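Local structure of peptidoglycan glycosyltransferase (Burkholderia ambifaria, 5UY7) at residues 271-276 and 324-329; 302-307 and 373-378; 328-333 and 379-384. The protein is a penicillin-binding protein whose modelled part has the serine beta-lactamase-like fold of its clan. One frame throughout, in Å; residues are numbered along the deposited sequence.

Contact 1: residues 271-276 and 324-329; sequences IMKPFT and SSNIGA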
loop_
_atom_site.group_PDB
_atom_site.type_symbol
_atom_site.label_atom_id
_atom_site.label_comp_id
_atom_site.label_asym_id
_atom_site.label_seq_id
_atom_site.Cartn_x
_atom_site.Cartn_y
_atom_site.Cartn_z
ATOM N N ILE A 271 -3.038 3.526 -3.732
ATOM C CA ILE A 271 -2.096 2.949 -2.774
ATOM C C ILE A 271 -0.892 3.853 -2.553
ATOM O O ILE A 271 -0.231 3.762 -1.508
ATOM C CB ILE A 271 -1.703 1.539 -3.271
ATOM C CG1 ILE A 271 -2.921 0.617 -3.166
ATOM C CG2 ILE A 271 -0.519 0.973 -2.499
ATOM C CD1 ILE A 271 -2.785 -0.676 -3.983
ATOM N N MET A 272 -0.609 4.758 -3.489
ATOM C CA MET A 272 0.519 5.663 -3.302
ATOM C C MET A 272 0.185 6.890 -2.470
ATOM O O MET A 272 1.114 7.592 -2.059
ATOM C CB MET A 272 1.066 6.140 -4.646
ATOM C CG MET A 272 1.681 5.041 -5.487
ATOM S SD MET A 272 2.941 4.070 -4.638
ATOM C CE MET A 272 4.168 5.344 -4.332
ATOM N N LYS A 273 -1.097 7.187 -2.242
ATOM C CA LYS A 273 -1.436 8.431 -1.554
ATOM C C LYS A 273 -0.784 8.534 -0.179
ATOM O O LYS A 273 -0.330 9.640 0.178
ATOM C CB LYS A 273 -2.965 8.577 -1.482
ATOM C CG LYS A 273 -3.577 8.853 -2.848
ATOM C CD LYS A 273 -5.105 8.672 -2.897
ATOM C CE LYS A 273 -5.601 9.069 -4.273
ATOM N NZ LYS A 273 -7.022 8.639 -4.577
ATOM N N PRO A 274 -0.666 7.463 0.614
ATOM C CA PRO A 274 0.033 7.597 1.901
ATOM C C PRO A 274 1.490 7.992 1.767
ATOM O O PRO A 274 2.026 8.594 2.702
ATOM C CB PRO A 274 -0.113 6.204 2.522
ATOM C CG PRO A 274 -1.389 5.709 1.951
ATOM C CD PRO A 274 -1.366 6.160 0.534
ATOM N N PHE A 275 2.154 7.661 0.654
ATOM C CA PHE A 275 3.558 8.044 0.514
ATOM C C PHE A 275 3.694 9.508 0.130
ATOM O O PHE A 275 4.631 10.181 0.572
ATOM C CB PHE A 275 4.268 7.147 -0.507
ATOM C CG PHE A 275 4.396 5.729 -0.041
ATOM C CD1 PHE A 275 5.260 5.407 0.993
ATOM C CD2 PHE A 275 3.622 4.723 -0.604
ATOM C CE1 PHE A 275 5.361 4.101 1.461
ATOM C CE2 PHE A 275 3.720 3.414 -0.141
ATOM C CZ PHE A 275 4.595 3.107 0.893
ATOM N N THR A 276 2.780 10.011 -0.701
ATOM C CA THR A 276 2.736 11.445 -0.972
ATOM C C THR A 276 2.628 12.230 0.326
ATOM O O THR A 276 3.374 13.192 0.558
ATOM C CB THR A 276 1.545 11.761 -1.877
ATOM O OG1 THR A 276 1.701 11.068 -3.122
ATOM C CG2 THR A 276 1.458 13.258 -2.152
ATOM N N SER A 324 -9.418 9.560 0.316
ATOM C CA SER A 324 -8.721 9.122 -0.894
ATOM C C SER A 324 -8.819 10.176 -1.994
ATOM O O SER A 324 -9.063 9.868 -3.158
ATOM C CB SER A 324 -9.260 7.775 -1.385
ATOM O OG SER A 324 -8.326 7.157 -2.259
ATOM N N SER A 325 -8.583 11.434 -1.615
ATOM C CA SER A 325 -8.763 12.556 -2.533
ATOM C C SER A 325 -7.578 12.666 -3.495
ATOM O O SER A 325 -6.433 12.828 -3.060
ATOM C CB SER A 325 -8.924 13.846 -1.722
ATOM O OG SER A 325 -8.926 14.995 -2.561
ATOM N N ASN A 326 -7.852 12.578 -4.804
ATOM C CA ASN A 326 -6.829 12.876 -5.808
ATOM C C ASN A 326 -6.413 14.335 -5.763
ATOM O O ASN A 326 -5.229 14.656 -5.926
ATOM C CB ASN A 326 -7.348 12.576 -7.214
ATOM C CG ASN A 326 -7.451 11.105 -7.501
ATOM O OD1 ASN A 326 -6.957 10.279 -6.739
ATOM N ND2 ASN A 326 -8.079 10.765 -8.625
ATOM N N ILE A 327 -7.385 15.234 -5.606
ATOM C CA ILE A 327 -7.081 16.663 -5.572
ATOM C C ILE A 327 -6.231 16.997 -4.354
ATOM O O ILE A 327 -5.268 17.774 -4.441
ATOM C CB ILE A 327 -8.385 17.477 -5.605
ATOM C CG1 ILE A 327 -9.090 17.235 -6.938
ATOM C CG2 ILE A 327 -8.099 18.970 -5.415
ATOM C CD1 ILE A 327 -10.502 17.725 -6.965
ATOM N N GLY A 328 -6.572 16.423 -3.198
ATOM C CA GLY A 328 -5.773 16.666 -2.007
ATOM C C GLY A 328 -4.360 16.135 -2.146
ATOM O O GLY A 328 -3.395 16.785 -1.731
ATOM N N ALA A 329 -4.219 14.935 -2.721
ATOM C CA ALA A 329 -2.884 14.397 -2.962
ATOM C C ALA A 329 -2.092 15.306 -3.891
ATOM O O ALA A 329 -0.902 15.561 -3.662
ATOM C CB ALA A 329 -2.992 12.985 -3.553
#
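K273 reaches from helix 273-282 across to the turn at the start of helix 326-333 and delivers its NZ into a cluster of oxygens. The chain is extended from CG onward (chi2 166°, chi3 176°), which carries NZ far enough to reach S324 and N326. S324 takes NZ twice: OG lies 3.0 Å from K273 NZ, and S324 O, at 2.8 Å from the same NZ, is met from above its carbonyl plane. From the helix side, N326 OD1 accepts from K273 NZ at 2.7 Å, with the amine tilted out of the amide plane. S270 OG is a further partner of NZ, and S324 OG is also bonded to K461.

Nearer the backbone the contact is van der Waals packing. A329 CB lies beside the root of the lysine, 4.2 Å from K273 CG. One turn on, T276 lays its methyl CG2 against A329 O at 3.6 Å, while its hydroxyl turns to S381 O.

A lysine at a helix start, three residues after S270 and held by a serine and an asparagine two positions apart, is consistent with the SxxK and SxN motifs of the penicillin-binding protein active site.

Contact 2: residues 302-307 and 373-378; sequences DGAPIT and RRIEQA. With SO4 (sulfate ion), chain E.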
loop_
_atom_site.group_PDB
_atom_site.type_symbol
_atom_site.label_atom_id
_atom_site.label_comp_id
_atom_site.label_asym_id
_atom_site.label_seq_id
_atom_site.Cartn_x
_atom_site.Cartn_y
_atom_site.Cartn_z
ATOM N N ASP A 302 -2.607 22.869 -15.058
ATOM C CA ASP A 302 -2.010 23.029 -16.383
ATOM C C ASP A 302 -2.949 22.525 -17.476
ATOM O O ASP A 302 -2.546 21.813 -18.397
ATOM C CB ASP A 302 -0.653 22.331 -16.455
ATOM C CG ASP A 302 0.366 22.959 -15.530
ATOM O OD1 ASP A 302 0.199 24.152 -15.196
ATOM O OD2 ASP A 302 1.326 22.267 -15.134
ATOM N N GLY A 303 -4.225 22.890 -17.361
ATOM C CA GLY A 303 -5.224 22.506 -18.332
ATOM C C GLY A 303 -5.783 21.108 -18.184
ATOM O O GLY A 303 -6.733 20.764 -18.899
ATOM N N ALA A 304 -5.236 20.289 -17.286
ATOM C CA ALA A 304 -5.743 18.927 -17.198
ATOM C C ALA A 304 -6.654 18.768 -15.989
ATOM O O ALA A 304 -6.406 19.371 -14.938
ATOM C CB ALA A 304 -4.596 17.922 -17.102
ATOM N N PRO A 305 -7.714 17.973 -16.114
ATOM C CA PRO A 305 -8.655 17.822 -15.004
ATOM C C PRO A 305 -8.189 16.771 -14.012
ATOM O O PRO A 305 -7.756 15.675 -14.380
ATOM C CB PRO A 305 -9.949 17.391 -15.701
ATOM C CG PRO A 305 -9.470 16.616 -16.887
ATOM C CD PRO A 305 -8.175 17.274 -17.328
ATOM N N ILE A 306 -8.285 17.121 -12.735
ATOM C CA ILE A 306 -8.055 16.196 -11.637
ATOM C C ILE A 306 -9.350 16.126 -10.842
ATOM O O ILE A 306 -9.945 17.164 -10.529
ATOM C CB ILE A 306 -6.868 16.651 -10.774
ATOM C CG1 ILE A 306 -5.621 16.734 -11.664
ATOM C CG2 ILE A 306 -6.647 15.688 -9.621
ATOM C CD1 ILE A 306 -4.420 17.364 -11.010
ATOM N N THR A 307 -9.803 14.909 -10.544
ATOM C CA THR A 307 -11.169 14.683 -10.093
ATOM C C THR A 307 -11.194 13.805 -8.849
ATOM O O THR A 307 -10.476 12.802 -8.777
ATOM C CB THR A 307 -11.990 14.015 -11.205
ATOM O OG1 THR A 307 -11.946 14.827 -12.384
ATOM C CG2 THR A 307 -13.428 13.833 -10.777
ATOM N N ARG A 373 6.812 16.425 -16.161
ATOM C CA ARG A 373 5.944 17.586 -16.263
ATOM C C ARG A 373 5.185 17.752 -14.951
ATOM O O ARG A 373 5.024 16.803 -14.184
ATOM C CB ARG A 373 4.969 17.438 -17.430
ATOM N N ARG A 374 4.730 18.980 -14.683
ATOM C CA ARG A 374 4.017 19.230 -13.434
ATOM C C ARG A 374 2.781 18.341 -13.316
ATOM O O ARG A 374 2.486 17.804 -12.236
ATOM C CB ARG A 374 3.646 20.711 -13.329
ATOM C CG ARG A 374 3.297 21.126 -11.916
ATOM C CD ARG A 374 3.347 22.634 -11.731
ATOM N NE ARG A 374 2.348 23.324 -12.540
ATOM C CZ ARG A 374 1.782 24.475 -12.195
ATOM N NH1 ARG A 374 2.110 25.056 -11.049
ATOM N NH2 ARG A 374 0.881 25.040 -12.989
ATOM N N ILE A 375 2.068 18.136 -14.425
ATOM C CA ILE A 375 0.910 17.250 -14.393
ATOM C C ILE A 375 1.329 15.809 -14.115
ATOM O O ILE A 375 0.572 15.043 -13.508
ATOM C CB ILE A 375 0.116 17.372 -15.710
ATOM C CG1 ILE A 375 -1.208 16.617 -15.606
ATOM C CG2 ILE A 375 0.933 16.862 -16.881
ATOM C CD1 ILE A 375 -2.075 17.089 -14.469
ATOM N N GLU A 376 2.538 15.415 -14.530
ATOM C CA GLU A 376 2.999 14.055 -14.256
ATOM C C GLU A 376 3.362 13.876 -12.786
ATOM O O GLU A 376 3.092 12.819 -12.196
ATOM C CB GLU A 376 4.184 13.722 -15.164
ATOM C CG GLU A 376 3.791 13.623 -16.623
ATOM C CD GLU A 376 4.975 13.689 -17.564
ATOM O OE1 GLU A 376 6.069 14.114 -17.132
ATOM O OE2 GLU A 376 4.810 13.312 -18.742
ATOM N N GLN A 377 3.978 14.891 -12.175
ATOM C CA GLN A 377 4.163 14.862 -10.727
ATOM C C GLN A 377 2.822 14.716 -10.017
ATOM O O GLN A 377 2.702 13.962 -9.040
ATOM C CB GLN A 377 4.891 16.125 -10.260
ATOM C CG GLN A 377 5.097 16.178 -8.748
ATOM C CD GLN A 377 5.914 17.375 -8.312
ATOM O OE1 GLN A 377 6.578 18.010 -9.125
ATOM N NE2 GLN A 377 5.860 17.695 -7.022
ATOM N N ALA A 378 1.791 15.405 -10.519
ATOM C CA ALA A 378 0.465 15.307 -9.914
ATOM C C ALA A 378 -0.094 13.891 -10.013
ATOM O O ALA A 378 -0.520 13.311 -9.006
ATOM C CB ALA A 378 -0.492 16.300 -10.569
HETATM S S SO4 E . 5.610 21.528 -16.998
HETATM O O1 SO4 E . 6.782 21.586 -16.128
HETATM O O2 SO4 E . 4.663 20.544 -16.486
HETATM O O3 SO4 E . 4.962 22.838 -17.029
HETATM O O4 SO4 E . 6.022 21.153 -18.349
HETATM O O HOH W 1 2.211 19.957 -16.559
#
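A304 and I306 point from strand 304-307 onto I375 and A378 of helix 374-381, and these four side chains make the close-packed half of the contact. I375 holds CG1 anti to its backbone N (chi1 -171°), which carries CD1 out to the strand, where it meets A304 CB at 3.7 Å and I306 CD1 at 4.2 Å. The two isoleucine side chains run antiparallel alongside one another, and the end of I306 continues to the next turn of the helix, with its CD1 4.1 Å from A378 CB.

The other half is exposed and polar. D302 and R374 form a two-pronged salt bridge at the turn before the strand. R374 NE donates to D302 OD2 at 3.0 Å, nearly straight and in the guanidinium plane, on the syn side of the carboxylate but somewhat out of its plane. The second prong, R374 NH2 to D302 OD1, refines very short, and its exact length is doubtful. The carboxylate and guanidinium planes are 25° apart. A water links the two segments as well, donating to D302 OD2 at 2.9 Å and accepting from I375 N at 2.8 Å. Beside it a sulfate, probably from the crystallisation liquor, sits at the first turn of the helix near R374 N, at a separation too short to be trusted. R373, the N-cap, has no side chain modelled past CB; its backbone N donates to E376 OE1, which also pairs with R367.

Strand 304-307 is one half of a two-stranded antiparallel hairpin with strand 298-301, whose L301 also packs on R374 and A378. Helix 326-333 also packs here, with I327 and T330 against I306.

Contact 3: residues 328-333 and 379-384; sequences GATKIA and TMSYGY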
loop_
_atom_site.group_PDB
_atom_site.type_symbol
_atom_site.label_atom_id
_atom_site.label_comp_id
_atom_site.label_asym_id
_atom_site.label_seq_id
_atom_site.Cartn_x
_atom_site.Cartn_y
_atom_site.Cartn_z
ATOM N N GLY A 328 -6.572 16.423 -3.198
ATOM C CA GLY A 328 -5.773 16.666 -2.007
ATOM C C GLY A 328 -4.360 16.135 -2.146
ATOM O O GLY A 328 -3.395 16.785 -1.731
ATOM N N ALA A 329 -4.219 14.935 -2.721
ATOM C CA ALA A 329 -2.884 14.397 -2.962
ATOM C C ALA A 329 -2.092 15.306 -3.891
ATOM O O ALA A 329 -0.902 15.561 -3.662
ATOM C CB ALA A 329 -2.992 12.985 -3.553
ATOM N N THR A 330 -2.745 15.813 -4.942
ATOM C CA THR A 330 -2.081 16.698 -5.892
ATOM C C THR A 330 -1.604 17.973 -5.214
ATOM O O THR A 330 -0.461 18.397 -5.407
ATOM C CB THR A 330 -3.033 17.036 -7.039
ATOM O OG1 THR A 330 -3.322 15.845 -7.781
ATOM C CG2 THR A 330 -2.411 18.093 -7.972
ATOM N N LYS A 331 -2.473 18.606 -4.423
ATOM C CA LYS A 331 -2.086 19.885 -3.834
ATOM C C LYS A 331 -0.958 19.702 -2.830
ATOM O O LYS A 331 -0.060 20.551 -2.734
ATOM C CB LYS A 331 -3.300 20.566 -3.196
ATOM C CG LYS A 331 -4.317 21.036 -4.246
ATOM C CD LYS A 331 -5.360 21.941 -3.639
ATOM C CE LYS A 331 -6.323 22.437 -4.698
ATOM N NZ LYS A 331 -7.147 23.542 -4.155
ATOM N N ILE A 332 -0.974 18.590 -2.092
ATOM C CA ILE A 332 0.134 18.276 -1.199
ATOM C C ILE A 332 1.403 18.009 -2.003
ATOM O O ILE A 332 2.488 18.494 -1.661
ATOM C CB ILE A 332 -0.256 17.089 -0.302
ATOM C CG1 ILE A 332 -1.349 17.522 0.678
ATOM C CG2 ILE A 332 0.949 16.550 0.431
ATOM C CD1 ILE A 332 -1.965 16.329 1.457
ATOM N N ALA A 333 1.281 17.270 -3.110
ATOM C CA ALA A 333 2.445 17.009 -3.949
ATOM C C ALA A 333 3.056 18.293 -4.489
ATOM O O ALA A 333 4.277 18.367 -4.674
ATOM C CB ALA A 333 2.061 16.093 -5.115
ATOM N N THR A 379 -0.121 13.315 -11.218
ATOM C CA THR A 379 -0.717 11.987 -11.343
ATOM C C THR A 379 0.051 10.956 -10.524
ATOM O O THR A 379 -0.549 10.046 -9.944
ATOM C CB THR A 379 -0.803 11.549 -12.808
ATOM O OG1 THR A 379 0.511 11.325 -13.336
ATOM C CG2 THR A 379 -1.513 12.608 -13.637
ATOM N N MET A 380 1.381 11.084 -10.449
ATOM C CA MET A 380 2.142 10.142 -9.630
ATOM C C MET A 380 1.769 10.264 -8.162
ATOM O O MET A 380 1.785 9.261 -7.439
ATOM C CB MET A 380 3.646 10.356 -9.813
ATOM C CG MET A 380 4.209 9.719 -11.079
ATOM S SD MET A 380 5.983 10.012 -11.269
ATOM C CE MET A 380 5.996 11.264 -12.544
ATOM N N SER A 381 1.392 11.469 -7.717
ATOM C CA SER A 381 1.007 11.665 -6.323
ATOM C C SER A 381 -0.218 10.848 -5.955
ATOM O O SER A 381 -0.411 10.529 -4.776
ATOM C CB SER A 381 0.738 13.142 -6.035
ATOM O OG SER A 381 -0.544 13.564 -6.476
ATOM N N TYR A 382 -1.058 10.509 -6.935
ATOM C CA TYR A 382 -2.155 9.587 -6.692
ATOM C C TYR A 382 -1.995 8.294 -7.484
ATOM O O TYR A 382 -2.977 7.587 -7.724
ATOM C CB TYR A 382 -3.517 10.256 -6.934
ATOM C CG TYR A 382 -3.796 10.966 -8.252
ATOM C CD1 TYR A 382 -3.518 12.319 -8.416
ATOM C CD2 TYR A 382 -4.426 10.302 -9.292
ATOM C CE1 TYR A 382 -3.818 12.977 -9.602
ATOM C CE2 TYR A 382 -4.725 10.948 -10.482
ATOM C CZ TYR A 382 -4.418 12.282 -10.633
ATOM O OH TYR A 382 -4.728 12.915 -11.816
ATOM N N GLY A 383 -0.762 7.954 -7.854
ATOM C CA GLY A 383 -0.425 6.590 -8.233
ATOM C C GLY A 383 -0.495 6.233 -9.700
ATOM O O GLY A 383 -0.477 5.041 -10.027
ATOM N N TYR A 384 -0.567 7.204 -10.599
ATOM C CA TYR A 384 -0.592 6.900 -12.019
ATOM C C TYR A 384 0.591 7.566 -12.702
ATOM O O TYR A 384 1.059 8.621 -12.269
ATOM C CB TYR A 384 -1.927 7.330 -12.639
ATOM C CG TYR A 384 -3.067 6.554 -12.027
ATOM C CD1 TYR A 384 -3.298 5.232 -12.388
ATOM C CD2 TYR A 384 -3.873 7.111 -11.038
ATOM C CE1 TYR A 384 -4.319 4.498 -11.813
ATOM C CE2 TYR A 384 -4.903 6.382 -10.456
ATOM C CZ TYR A 384 -5.119 5.071 -10.854
ATOM O OH TYR A 384 -6.131 4.322 -10.284
#
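S381 and A333 meet methylene to methyl where helix 374-381 passes helix 326-333: S381 CB and A333 CB are 3.4 Å apart, tighter than usual for two carbons. S381 OG stands between its own backbone N and carbonyl carbon (chi1 80°), over A329 O at 3.5 Å, but its hydrogen bond goes back along its own helix to A378 O. S381 O lies 3.8 Å from A329 CB.

Y382 can be followed outward from the backbone. Its CB comes within 4.4 Å of A329 CB, with K273 and N326 alongside. From CG the ring runs beside T330, pointing the same way. The hydroxyl of T330 sits at the ring edge, close to its plane, with OG1 3.6 Å from Y382 CD1 and 3.4 Å from Y382 CE1; this is packing against ring carbons; the hydrogen bond of T330 OG1 goes to N326 O. Across the ring, CD2 of Y382 lies in the plane of the Y384 ring, at its edge. One face of the Y382 ring rests on T379 CA, and at the tip Y382 OH passes T379 CG2 at 3.7 Å.

G383, at positive phi, is the C-prime residue of a Schellman motif ending the helix (G383 N to M380 O, Y384 N to T379 O). Helix 273-282 flanks the contact, T276 touching A333 and K273 touching Y382, while helix 338-347 packs on A333 and M380 through M341 and Y345.

Overall arrangement
Helix 326-333 runs through the group: contact 1 uses its start, contact 3 its body, and the two share G328 and A329, their centres about 5 Å apart. A probable hydrogen bond from T276 OG1 to S381 O joins them, and M272 CG packs on G383 CA at 3.8 Å. Contact 2 lies further out, its centre about 9 Å from that of contact 3 and about 14 Å from that of contact 1. I306 joins it to both, touching T330 and N326. The probable active site, judged from the SxxK-type residues K273 and S324, lies at contact 1; a sulfate other than the one at contact 2, probably from the crystallisation liquor, lies about 4 Å from the S324 side chain. Contact 2 reaches the surface.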